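Local coordinates for protein (triosephosphate isomerase) (Thermotoga maritima, PDB 1B9B), which catalyses the interconversion of dihydroxyacetone phosphate and glyceraldehyde 3-phosphate, the isomerase step of glycolysis and gluconeogenesis, on a TIM-barrel fold, at residues C142-Q147 / A189-L194; E159-V164 / E201-S206. All coordinates share one frame; numbering follows the deposited sequence.

Both contacts join helices on the outside of the same barrel, and their centres lie about 14 Å apart. Contact 1 pairs helix 140-152 with helix 181-198 and is the more buried: three of its five touching residues are buried and none is exposed. Contact 2 pairs the helices that follow these two in sequence, 157-162 and 201-206, and is only partly buried. Their chemistry follows this difference, since aliphatic carbons and one phenylalanine ring dominate contact 1, whereas in contact 2 a lysine chain leans on two hydroxyl residues. A probable hydrogen bond from Arg-192 NH1 to Ala-204 O, 2.7 Å long, ties the two together.

Contact 1. Residues C142-Q147 / A189-L194; sequences CVVEKQ and AFIRKL
The Phe-190 ring meets helix 140-152 with its edge. Glu-145 OE1 and Val-144 CG1 both lie at the rim, near the ring plane, with Glu-145 OE1 3.8 Å from Phe-190 CZ and Val-144 CG1 4.3 Å from Phe-190 CE2. The carboxylate is not coplanar with the ring, their planes being 50° apart. Beyond the two segments, Phe-141 makes an edge-to-face contact with Phe-190.

Nearer the backbone than the carboxylate, CB and CG of Glu-145 pack on Leu-194: CD1 of Leu-194 comes 3.4 Å from Glu-145 CG and 3.6 Å from Glu-145 CB. With CG anti to the backbone N (chi1 179°) and the chain extended beyond it, Glu-145 carries its methylenes past the leucine methyl. Val-144 points toward the opposite helix, and its CG1 reaches Ile-191 CG1 at 3.3 Å, the two side chains crossing at about a right angle. Ile-191 also touches Val-128, Ile-165 and Ile-209, on three adjacent strands, so this end of the contact closes over the parallel barrel sheet.

The axes of the two short segments approach to 10.5 Å and cross at -42°, and the nearest CA atoms, of Glu-145 and Ile-191, are 7.1 Å apart. No hydrogen bond spans the segments; Glu-145 OE2 instead forms a salt bridge with Arg-149 on its own helix. Cys-142 is disulfide-bonded to Cys-142 of the second subunit, so the helix that packs on 181-198 also carries a covalent link between subunits. Between these segments cohesion is therefore mainly van der Waals, and the Glu-145 charge is probably balanced by Arg-149 rather than by anything on 189-194.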
loop_
_atom_site.group_PDB
_atom_site.type_symbol
_atom_site.label_atom_id
_atom_site.label_comp_id
_atom_site.label_asym_id
_atom_site.label_seq_id
_atom_site.Cartn_x
_atom_site.Cartn_y
_atom_site.Cartn_z
ATOM N N CYS B 142 3.456 -3.128 22.818
ATOM C CA CYS B 142 3.212 -4.081 21.742
ATOM C C CYS B 142 3.878 -3.630 20.455
ATOM O O CYS B 142 4.219 -4.456 19.611
ATOM C CB CYS B 142 1.720 -4.287 21.516
ATOM S SG CYS B 142 1.034 -5.582 22.563
ATOM N N VAL B 143 4.061 -2.327 20.290
ATOM C CA VAL B 143 4.736 -1.842 19.096
ATOM C C VAL B 143 6.192 -2.258 19.242
ATOM O O VAL B 143 6.787 -2.804 18.321
ATOM C CB VAL B 143 4.650 -0.302 18.945
ATOM C CG1 VAL B 143 5.709 0.182 17.977
ATOM C CG2 VAL B 143 3.276 0.098 18.435
ATOM N N VAL B 144 6.764 -2.019 20.413
ATOM C CA VAL B 144 8.152 -2.398 20.627
ATOM C C VAL B 144 8.344 -3.912 20.572
ATOM O O VAL B 144 9.286 -4.393 19.933
ATOM C CB VAL B 144 8.694 -1.848 21.973
ATOM C CG1 VAL B 144 9.951 -2.586 22.378
ATOM C CG2 VAL B 144 9.017 -0.383 21.820
ATOM N N GLU B 145 7.455 -4.661 21.227
ATOM C CA GLU B 145 7.569 -6.117 21.229
ATOM C C GLU B 145 7.498 -6.687 19.815
ATOM O O GLU B 145 8.304 -7.542 19.437
ATOM C CB GLU B 145 6.479 -6.755 22.089
ATOM C CG GLU B 145 6.559 -8.267 22.100
ATOM C CD GLU B 145 5.610 -8.901 23.080
ATOM O OE1 GLU B 145 5.142 -8.192 23.991
ATOM O OE2 GLU B 145 5.339 -10.115 22.954
ATOM N N LYS B 146 6.537 -6.219 19.030
ATOM C CA LYS B 146 6.417 -6.697 17.666
ATOM C C LYS B 146 7.726 -6.487 16.908
ATOM O O LYS B 146 8.214 -7.396 16.234
ATOM C CB LYS B 146 5.295 -5.969 16.932
ATOM C CG LYS B 146 5.305 -6.267 15.451
ATOM C CD LYS B 146 4.191 -5.567 14.717
ATOM C CE LYS B 146 4.395 -5.669 13.213
ATOM N NZ LYS B 146 4.616 -7.076 12.775
ATOM N N GLN B 147 8.294 -5.288 17.032
ATOM C CA GLN B 147 9.536 -4.957 16.341
ATOM C C GLN B 147 10.721 -5.755 16.846
ATOM O O GLN B 147 11.624 -6.079 16.074
ATOM C CB GLN B 147 9.830 -3.460 16.458
ATOM C CG GLN B 147 8.659 -2.585 16.026
ATOM C CD GLN B 147 8.984 -1.100 16.005
ATOM O OE1 GLN B 147 9.510 -0.554 16.971
ATOM N NE2 GLN B 147 8.653 -0.437 14.901
ATOM N N ALA B 189 13.524 -1.448 30.242
ATOM C CA ALA B 189 13.385 -2.558 31.179
ATOM C C ALA B 189 12.492 -3.653 30.601
ATOM O O ALA B 189 12.736 -4.845 30.804
ATOM C CB ALA B 189 12.817 -2.059 32.488
ATOM N N PHE B 190 11.452 -3.227 29.889
ATOM C CA PHE B 190 10.508 -4.129 29.240
ATOM C C PHE B 190 11.248 -4.935 28.173
ATOM O O PHE B 190 11.299 -6.167 28.213
ATOM C CB PHE B 190 9.409 -3.303 28.591
ATOM C CG PHE B 190 8.516 -4.082 27.691
ATOM C CD1 PHE B 190 7.622 -5.006 28.205
ATOM C CD2 PHE B 190 8.551 -3.872 26.321
ATOM C CE1 PHE B 190 6.770 -5.710 27.366
ATOM C CE2 PHE B 190 7.701 -4.571 25.471
ATOM C CZ PHE B 190 6.809 -5.492 25.995
ATOM N N ILE B 191 11.820 -4.212 27.218
ATOM C CA ILE B 191 12.581 -4.805 26.132
ATOM C C ILE B 191 13.582 -5.806 26.687
ATOM O O ILE B 191 13.981 -6.742 25.994
ATOM C CB ILE B 191 13.347 -3.709 25.342
ATOM C CG1 ILE B 191 12.342 -2.798 24.645
ATOM C CG2 ILE B 191 14.319 -4.332 24.344
ATOM C CD1 ILE B 191 12.969 -1.722 23.808
ATOM N N ARG B 192 13.986 -5.628 27.938
ATOM C CA ARG B 192 14.966 -6.546 28.498
ATOM C C ARG B 192 14.312 -7.746 29.141
ATOM O O ARG B 192 14.912 -8.822 29.219
ATOM C CB ARG B 192 15.868 -5.839 29.509
ATOM C CG ARG B 192 17.114 -6.636 29.827
ATOM C CD ARG B 192 18.012 -5.885 30.783
ATOM N NE ARG B 192 18.449 -4.614 30.221
ATOM C CZ ARG B 192 19.443 -4.485 29.353
ATOM N NH1 ARG B 192 20.117 -5.556 28.948
ATOM N NH2 ARG B 192 19.754 -3.282 28.880
ATOM N N LYS B 193 13.081 -7.570 29.605
ATOM C CA LYS B 193 12.385 -8.684 30.226
ATOM C C LYS B 193 11.973 -9.579 29.076
ATOM O O LYS B 193 12.101 -10.803 29.158
ATOM C CB LYS B 193 11.153 -8.209 30.992
ATOM C CG LYS B 193 10.513 -9.295 31.852
ATOM C CD LYS B 193 9.196 -8.835 32.458
ATOM C CE LYS B 193 8.185 -8.491 31.368
ATOM N NZ LYS B 193 6.888 -8.010 31.922
ATOM N N LEU B 194 11.493 -8.939 28.008
ATOM C CA LEU B 194 11.057 -9.616 26.790
ATOM C C LEU B 194 12.227 -10.449 26.278
ATOM O O LEU B 194 12.122 -11.657 26.075
ATOM C CB LEU B 194 10.667 -8.579 25.728
ATOM C CG LEU B 194 9.694 -8.981 24.614
ATOM C CD1 LEU B 194 9.590 -7.867 23.589
ATOM C CD2 LEU B 194 10.166 -10.236 23.951
#

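Contact 2. Residues E159-V164 / E201-S206; sequences EAKRVV and EETAGS
Van der Waals contact comes mainly from the methylenes of Lys-161, laid against the hydroxyl-bearing side chains of Ser-206 and Thr-203. Its CD lies 3.5 Å from Ser-206 OG and 3.7 Å from Ser-206 CB, while Lys-161 CG is 4.1 Å from Thr-203 CG2, the lysine and threonine side chains crossing at about a right angle. Ala-160 CB approaches the same methyl equally closely. Bends at chi2, chi3 and chi4 fold the lysine along the neighbouring helix, and Lys-161 and Ser-206 have the closest CA atoms of the pair, 5.7 Å apart.

In the TIM barrel this joins the short helix 157-162, which leads into strand 164-167, to helix 201-206, which precedes the adjacent parallel strand 208-211.

No hydrogen bond joins 159-164 to 201-206 directly, but Thr-203 OG1 bonds to Lys-157 NZ of helix 157-162, and so across the helix pair, as well as to Asp-200 beside its own helix. Ser-206 OG donates to Glu-202 O at 3.0 Å from above the carbonyl plane, 37° out of it, and Gly-205 N reaches the same oxygen from the opposite face.

As for charge, Lys-161 NZ stands 4.1 Å from Glu-202 OE2, beyond salt-bridge range; its stronger partner is Glu-158, on its own helix.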
loop_
_atom_site.group_PDB
_atom_site.type_symbol
_atom_site.label_atom_id
_atom_site.label_comp_id
_atom_site.label_asym_id
_atom_site.label_seq_id
_atom_site.Cartn_x
_atom_site.Cartn_y
_atom_site.Cartn_z
ATOM N N GLU B 159 23.847 -15.538 18.304
ATOM C CA GLU B 159 23.697 -14.383 17.430
ATOM C C GLU B 159 22.968 -13.242 18.122
ATOM O O GLU B 159 23.298 -12.071 17.928
ATOM C CB GLU B 159 22.943 -14.801 16.166
ATOM C CG GLU B 159 23.708 -15.804 15.324
ATOM C CD GLU B 159 22.832 -16.530 14.334
ATOM O OE1 GLU B 159 21.590 -16.426 14.430
ATOM O OE2 GLU B 159 23.394 -17.220 13.459
ATOM N N ALA B 160 21.979 -13.602 18.936
ATOM C CA ALA B 160 21.172 -12.639 19.667
ATOM C C ALA B 160 22.005 -11.733 20.563
ATOM O O ALA B 160 21.728 -10.538 20.676
ATOM C CB ALA B 160 20.140 -13.366 20.488
ATOM N N LYS B 161 23.024 -12.297 21.200
ATOM C CA LYS B 161 23.879 -11.522 22.088
ATOM C C LYS B 161 24.623 -10.408 21.354
ATOM O O LYS B 161 24.857 -9.327 21.908
ATOM C CB LYS B 161 24.882 -12.443 22.791
ATOM C CG LYS B 161 24.221 -13.501 23.660
ATOM C CD LYS B 161 25.041 -13.824 24.906
ATOM C CE LYS B 161 26.350 -14.528 24.584
ATOM N NZ LYS B 161 26.137 -15.912 24.085
ATOM N N ARG B 162 24.977 -10.668 20.102
ATOM C CA ARG B 162 25.707 -9.702 19.296
ATOM C C ARG B 162 24.862 -8.518 18.841
ATOM O O ARG B 162 25.392 -7.466 18.501
ATOM C CB ARG B 162 26.312 -10.399 18.085
ATOM C CG ARG B 162 27.359 -11.437 18.433
ATOM C CD ARG B 162 27.633 -12.318 17.234
ATOM N NE ARG B 162 27.893 -11.512 16.044
ATOM C CZ ARG B 162 27.860 -11.974 14.798
ATOM N NH1 ARG B 162 27.575 -13.251 14.568
ATOM N NH2 ARG B 162 28.104 -11.157 13.780
ATOM N N VAL B 163 23.548 -8.677 18.833
ATOM C CA VAL B 163 22.688 -7.583 18.414
ATOM C C VAL B 163 22.715 -6.441 19.435
ATOM O O VAL B 163 22.998 -6.653 20.620
ATOM C CB VAL B 163 21.238 -8.083 18.218
ATOM C CG1 VAL B 163 20.336 -6.958 17.752
ATOM C CG2 VAL B 163 21.231 -9.204 17.202
ATOM N N VAL B 164 22.457 -5.226 18.962
ATOM C CA VAL B 164 22.411 -4.055 19.824
ATOM C C VAL B 164 21.102 -3.395 19.471
ATOM O O VAL B 164 20.834 -3.137 18.304
ATOM C CB VAL B 164 23.577 -3.052 19.551
ATOM C CG1 VAL B 164 23.287 -1.717 20.206
ATOM C CG2 VAL B 164 24.892 -3.594 20.097
ATOM N N GLU B 201 18.110 -15.255 30.715
ATOM C CA GLU B 201 18.674 -14.194 31.535
ATOM C C GLU B 201 20.025 -13.770 30.999
ATOM O O GLU B 201 20.259 -12.590 30.745
ATOM C CB GLU B 201 18.825 -14.664 32.983
ATOM C CG GLU B 201 17.527 -14.688 33.784
ATOM C CD GLU B 201 16.891 -13.306 33.923
ATOM O OE1 GLU B 201 17.609 -12.336 34.267
ATOM O OE2 GLU B 201 15.665 -13.191 33.698
ATOM N N GLU B 202 20.915 -14.740 30.827
ATOM C CA GLU B 202 22.246 -14.458 30.325
ATOM C C GLU B 202 22.209 -13.579 29.090
ATOM O O GLU B 202 22.872 -12.550 29.031
ATOM C CB GLU B 202 22.979 -15.755 29.994
ATOM C CG GLU B 202 24.224 -15.539 29.141
ATOM C CD GLU B 202 25.001 -16.815 28.886
ATOM O OE1 GLU B 202 24.661 -17.857 29.489
ATOM O OE2 GLU B 202 25.961 -16.772 28.086
ATOM N N THR B 203 21.430 -13.989 28.099
ATOM C CA THR B 203 21.327 -13.236 26.862
ATOM C C THR B 203 20.808 -11.817 27.057
ATOM O O THR B 203 21.449 -10.854 26.640
ATOM C CB THR B 203 20.433 -13.972 25.853
ATOM O OG1 THR B 203 21.048 -15.221 25.512
ATOM C CG2 THR B 203 20.260 -13.152 24.592
ATOM N N ALA B 204 19.656 -11.684 27.700
ATOM C CA ALA B 204 19.063 -10.368 27.918
ATOM C C ALA B 204 20.024 -9.411 28.620
ATOM O O ALA B 204 19.893 -8.193 28.516
ATOM C CB ALA B 204 17.760 -10.502 28.718
ATOM N N GLY B 205 21.000 -9.962 29.325
ATOM C CA GLY B 205 21.934 -9.111 30.028
ATOM C C GLY B 205 23.123 -8.723 29.182
ATOM O O GLY B 205 23.850 -7.787 29.513
ATOM N N SER B 206 23.323 -9.436 28.082
ATOM C CA SER B 206 24.451 -9.163 27.202
ATOM C C SER B 206 24.122 -8.128 26.139
ATOM O O SER B 206 24.985 -7.380 25.689
ATOM C CB SER B 206 24.904 -10.460 26.526
ATOM O OG SER B 206 25.255 -11.442 27.488
#